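Local coordinates for protein LAE5 (Uncultured bacterium, PDB 5JD3) that probably hydrolyses carboxylic esters as an esterase of the GDSL-like lipase/acylhydrolase family, at residues N53-S57 with G58-L62; F160-N164 with R165-M169. All coordinates share one frame; numbering follows the deposited sequence.

Contact 1 (N53-S57 with G58-L62); sequences NAHGS and GYVAL
At the start of helix 59-70, the incoming loop 53-57 folds back against the first helical turn, and His55 and Gly56 meet Val60 and Ala61 there. Gly58 holds the N-cap position, and its carbonyl O accepts the N-H of Leu62 at 3.1 Å, the first i to i+4 bond of the helix. The loop approaches the turn from the side where Ala61 points its methyl. CB of Ala61 lies 3.3 Å from the carbonyl O of Gly56, a van der Waals touch and not a polar bond. CB of His55 also reaches Ala61, 4.0 Å from its CA, and lies 4.1 Å from CG1 of Val60. The torsions explain this choice of branch: chi1 of 168° sets CG1 of Val60 opposite its own backbone N and directs it to the His55 side chain, which it crosses at roughly a right angle. The CG1 methyl approaches the imidazole obliquely. Gly56 has phi of 80°, a positive value that favours glycine at this bend. NE2 of His55 makes a weak hydrogen bond to Leu78 O, and the backbone O of His55 accepts from Asn80 ND2. No hydrogen bond, then, crosses between loop and helix: the Ala61 methyl rests on the Gly56 carbonyl and the His55 methylene meets Val60 and Ala61, while NE2 and O of His55 turn to strand 77-82.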
loop_
_atom_site.group_PDB
_atom_site.type_symbol
_atom_site.label_atom_id
_atom_site.label_comp_id
_atom_site.label_asym_id
_atom_site.label_seq_id
_atom_site.Cartn_x
_atom_site.Cartn_y
_atom_site.Cartn_z
ATOM N N ASN A 53 -7.808 -17.484 -4.334
ATOM C CA ASN A 53 -7.918 -16.060 -4.648
ATOM C C ASN A 53 -8.327 -15.223 -3.439
ATOM O O ASN A 53 -9.290 -14.459 -3.493
ATOM C CB ASN A 53 -8.905 -15.834 -5.799
ATOM C CG ASN A 53 -8.802 -14.437 -6.389
ATOM O OD1 ASN A 53 -7.786 -13.760 -6.230
ATOM N ND2 ASN A 53 -9.854 -13.998 -7.069
ATOM N N ALA A 54 -7.588 -15.375 -2.347
ATOM C CA ALA A 54 -7.834 -14.586 -1.148
ATOM C C ALA A 54 -6.957 -13.341 -1.140
ATOM O O ALA A 54 -7.239 -12.378 -0.428
ATOM C CB ALA A 54 -7.590 -15.419 0.100
ATOM N N HIS A 55 -5.896 -13.366 -1.942
ATOM C CA HIS A 55 -4.929 -12.273 -1.974
ATOM C C HIS A 55 -4.892 -11.560 -3.323
ATOM O O HIS A 55 -4.200 -10.554 -3.479
ATOM C CB HIS A 55 -3.532 -12.793 -1.631
ATOM C CG HIS A 55 -3.376 -13.208 -0.200
ATOM N ND1 HIS A 55 -2.286 -13.914 0.255
ATOM C CD2 HIS A 55 -4.175 -13.008 0.874
ATOM C CE1 HIS A 55 -2.420 -14.136 1.553
ATOM N NE2 HIS A 55 -3.556 -13.598 1.951
ATOM N N GLY A 56 -5.632 -12.081 -4.294
ATOM C CA GLY A 56 -5.657 -11.488 -5.618
ATOM C C GLY A 56 -4.451 -11.883 -6.448
ATOM O O GLY A 56 -3.830 -12.918 -6.204
ATOM N N SER A 57 -4.118 -11.053 -7.430
ATOM C CA SER A 57 -2.996 -11.333 -8.320
ATOM C C SER A 57 -2.029 -10.154 -8.387
ATOM O O SER A 57 -1.395 -9.917 -9.416
ATOM C CB SER A 57 -3.504 -11.678 -9.721
ATOM O OG SER A 57 -4.214 -10.595 -10.293
ATOM N N GLY A 58 -1.921 -9.420 -7.284
ATOM C CA GLY A 58 -1.058 -8.253 -7.220
ATOM C C GLY A 58 0.134 -8.451 -6.303
ATOM O O GLY A 58 0.577 -9.578 -6.086
ATOM N N TYR A 59 0.647 -7.352 -5.755
ATOM C CA TYR A 59 1.870 -7.399 -4.957
ATOM C C TYR A 59 1.663 -8.127 -3.632
ATOM O O TYR A 59 2.589 -8.747 -3.112
ATOM C CB TYR A 59 2.408 -5.983 -4.711
ATOM C CG TYR A 59 1.678 -5.181 -3.652
ATOM C CD1 TYR A 59 2.110 -5.182 -2.330
ATOM C CD2 TYR A 59 0.575 -4.403 -3.977
ATOM C CE1 TYR A 59 1.454 -4.446 -1.360
ATOM C CE2 TYR A 59 -0.088 -3.662 -3.013
ATOM C CZ TYR A 59 0.356 -3.688 -1.708
ATOM O OH TYR A 59 -0.300 -2.952 -0.745
ATOM N N VAL A 60 0.452 -8.049 -3.088
ATOM C CA VAL A 60 0.130 -8.746 -1.848
ATOM C C VAL A 60 0.274 -10.254 -2.040
ATOM O O VAL A 60 0.847 -10.946 -1.198
ATOM C CB VAL A 60 -1.296 -8.416 -1.362
ATOM C CG1 VAL A 60 -1.715 -9.358 -0.241
ATOM C CG2 VAL A 60 -1.379 -6.967 -0.909
ATOM N N ALA A 61 -0.237 -10.753 -3.161
ATOM C CA ALA A 61 -0.098 -12.163 -3.504
ATOM C C ALA A 61 1.362 -12.507 -3.777
ATOM O O ALA A 61 1.809 -13.622 -3.507
ATOM C CB ALA A 61 -0.959 -12.506 -4.707
ATOM N N LEU A 62 2.100 -11.542 -4.313
ATOM C CA LEU A 62 3.522 -11.720 -4.579
ATOM C C LEU A 62 4.310 -11.807 -3.279
ATOM O O LEU A 62 5.212 -12.634 -3.146
ATOM C CB LEU A 62 4.053 -10.578 -5.446
ATOM C CG LEU A 62 3.578 -10.598 -6.899
ATOM C CD1 LEU A 62 4.153 -9.430 -7.672
ATOM C CD2 LEU A 62 3.958 -11.913 -7.553
#

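Contact 2 (F160-N164 with R165-M169); sequences FIEPN and REDAM
Met169 lies across one face of the Phe160 ring, and Asp167 comes to the ring's edge, so a single aromatic group meets two residues of the start of helix 168-187. The methionine chain, extended beyond CG, crosses Phe160 at about a right angle. CG of Met169 is 3.9 Å from the centroid of the Phe160 ring and 14° off the normal, a CH-pi contact; SD follows at 4.2 Å from the same centroid, making a Met-aromatic contact. CE of Met169 completes the run, 3.6 Å from CE1 of Phe160. With CG of Phe160 anti to the backbone N (chi1 -169°), the ring is carried toward the helix start. At its edge, OD2 of Asp167 lies near the ring plane, 3.6 Å from CE2 of Phe160. Asp167 holds the N-cap position, and its OD2 accepts Met169 N at 3.0 Å, a capping bond from above the carboxylate plane, and Arg170 N as well. Just before it, Asn164 to Asp167 form a type I turn, closed by Asp167 N to Asn164 O at 3.3 Å; a weak bond from Glu166 N to Asn164 OD1 supplements it. Glu162 OE2 accepts Asn164 N at 3.2 Å, while its OE1 forms a salt bridge with Arg214. The Asp167 carboxylate thus serves two backbone N-H groups of the first helical turn, which a helix leaves without an i-4 carbonyl; the helix dipole would probably favour its negative charge there, and the ring edge, slightly positive, may favour the same oxygen.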
loop_
_atom_site.group_PDB
_atom_site.type_symbol
_atom_site.label_atom_id
_atom_site.label_comp_id
_atom_site.label_asym_id
_atom_site.label_seq_id
_atom_site.Cartn_x
_atom_site.Cartn_y
_atom_site.Cartn_z
ATOM N N PHE A 160 2.716 7.364 -8.686
ATOM C CA PHE A 160 2.233 7.638 -10.026
ATOM C C PHE A 160 3.334 7.217 -10.987
ATOM O O PHE A 160 4.447 7.736 -10.924
ATOM C CB PHE A 160 1.877 9.116 -10.192
ATOM C CG PHE A 160 1.136 9.427 -11.462
ATOM C CD1 PHE A 160 0.143 8.579 -11.927
ATOM C CD2 PHE A 160 1.418 10.578 -12.179
ATOM C CE1 PHE A 160 -0.543 8.867 -13.092
ATOM C CE2 PHE A 160 0.733 10.872 -13.345
ATOM C CZ PHE A 160 -0.249 10.014 -13.801
ATOM N N ILE A 161 3.041 6.255 -11.855
ATOM C CA ILE A 161 4.055 5.750 -12.773
ATOM C C ILE A 161 4.293 6.773 -13.880
ATOM O O ILE A 161 3.896 6.582 -15.029
ATOM C CB ILE A 161 3.658 4.385 -13.369
ATOM C CG1 ILE A 161 3.215 3.438 -12.255
ATOM C CG2 ILE A 161 4.825 3.768 -14.127
ATOM C CD1 ILE A 161 2.826 2.058 -12.738
ATOM N N GLU A 162 4.943 7.871 -13.506
ATOM C CA GLU A 162 5.227 8.966 -14.423
ATOM C C GLU A 162 6.516 9.667 -14.012
ATOM O O GLU A 162 6.576 10.285 -12.949
ATOM C CB GLU A 162 4.065 9.961 -14.452
ATOM C CG GLU A 162 4.315 11.180 -15.321
ATOM C CD GLU A 162 4.616 10.816 -16.762
ATOM O OE1 GLU A 162 3.825 10.059 -17.361
ATOM O OE2 GLU A 162 5.646 11.282 -17.293
ATOM N N PRO A 163 7.557 9.564 -14.850
ATOM C CA PRO A 163 8.868 10.149 -14.548
ATOM C C PRO A 163 8.877 11.678 -14.580
ATOM O O PRO A 163 9.726 12.288 -13.932
ATOM C CB PRO A 163 9.768 9.578 -15.650
ATOM C CG PRO A 163 8.842 9.251 -16.765
ATOM C CD PRO A 163 7.564 8.813 -16.117
ATOM N N ASN A 164 7.953 12.285 -15.320
ATOM C CA ASN A 164 7.876 13.741 -15.387
ATOM C C ASN A 164 7.494 14.335 -14.034
ATOM O O ASN A 164 6.342 14.246 -13.611
ATOM C CB ASN A 164 6.874 14.185 -16.454
ATOM C CG ASN A 164 6.838 15.691 -16.624
ATOM O OD1 ASN A 164 7.807 16.382 -16.315
ATOM N ND2 ASN A 164 5.715 16.207 -17.112
ATOM N N ARG A 165 8.467 14.946 -13.365
ATOM C CA ARG A 165 8.276 15.437 -12.005
ATOM C C ARG A 165 7.455 16.723 -11.946
ATOM O O ARG A 165 6.987 17.114 -10.876
ATOM C CB ARG A 165 9.631 15.657 -11.329
ATOM C CG ARG A 165 10.492 14.407 -11.270
ATOM C CD ARG A 165 9.804 13.305 -10.482
ATOM N NE ARG A 165 9.756 13.596 -9.052
ATOM C CZ ARG A 165 10.574 13.057 -8.154
ATOM N NH1 ARG A 165 11.504 12.192 -8.534
ATOM N NH2 ARG A 165 10.461 13.377 -6.872
ATOM N N GLU A 166 7.279 17.379 -13.088
ATOM C CA GLU A 166 6.476 18.597 -13.130
ATOM C C GLU A 166 5.111 18.345 -13.767
ATOM O O GLU A 166 4.400 19.283 -14.127
ATOM C CB GLU A 166 7.221 19.713 -13.869
ATOM C CG GLU A 166 7.968 19.269 -15.112
ATOM C CD GLU A 166 9.013 20.278 -15.549
ATOM O OE1 GLU A 166 9.145 21.325 -14.880
ATOM O OE2 GLU A 166 9.707 20.022 -16.555
ATOM N N ASP A 167 4.751 17.073 -13.901
ATOM C CA ASP A 167 3.391 16.706 -14.277
ATOM C C ASP A 167 2.476 16.990 -13.092
ATOM O O ASP A 167 2.799 16.634 -11.958
ATOM C CB ASP A 167 3.308 15.234 -14.688
ATOM C CG ASP A 167 1.889 14.793 -15.002
ATOM O OD1 ASP A 167 1.493 14.852 -16.187
ATOM O OD2 ASP A 167 1.169 14.383 -14.067
ATOM N N ALA A 168 1.344 17.633 -13.363
ATOM C CA ALA A 168 0.437 18.103 -12.317
ATOM C C ALA A 168 0.046 17.009 -11.327
ATOM O O ALA A 168 -0.023 17.254 -10.123
ATOM C CB ALA A 168 -0.811 18.707 -12.944
ATOM N N MET A 169 -0.201 15.805 -11.831
ATOM C CA MET A 169 -0.616 14.700 -10.974
ATOM C C MET A 169 0.571 14.043 -10.267
ATOM O O MET A 169 0.461 13.640 -9.109
ATOM C CB MET A 169 -1.391 13.657 -11.782
ATOM C CG MET A 169 -1.758 12.420 -10.980
ATOM S SD MET A 169 -3.172 11.515 -11.631
ATOM C CE MET A 169 -3.021 9.985 -10.713
#

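In the fold
Both contacts join a loop to the first turn of the helix that follows it, yet their means differ. The centre of contact 1 lies about 12 Å from the centre of the chain, where Val60 packs on strand 29-34 of the central parallel sheet; its N-cap residue is a glycine, and its loop meets the helix through van der Waals touches without a hydrogen bond across. Contact 2, its centre about 19 Å from that of the chain, has more of its residues exposed and relies on a carboxylate cap, a hydrogen-bonded turn and a Met-aromatic contact, with Met169 buried against helix 113-121. Phe160 of contact 2 lies near, without touching, Ser36, His216 and Asp213, whose geometry is consistent with a catalytic triad.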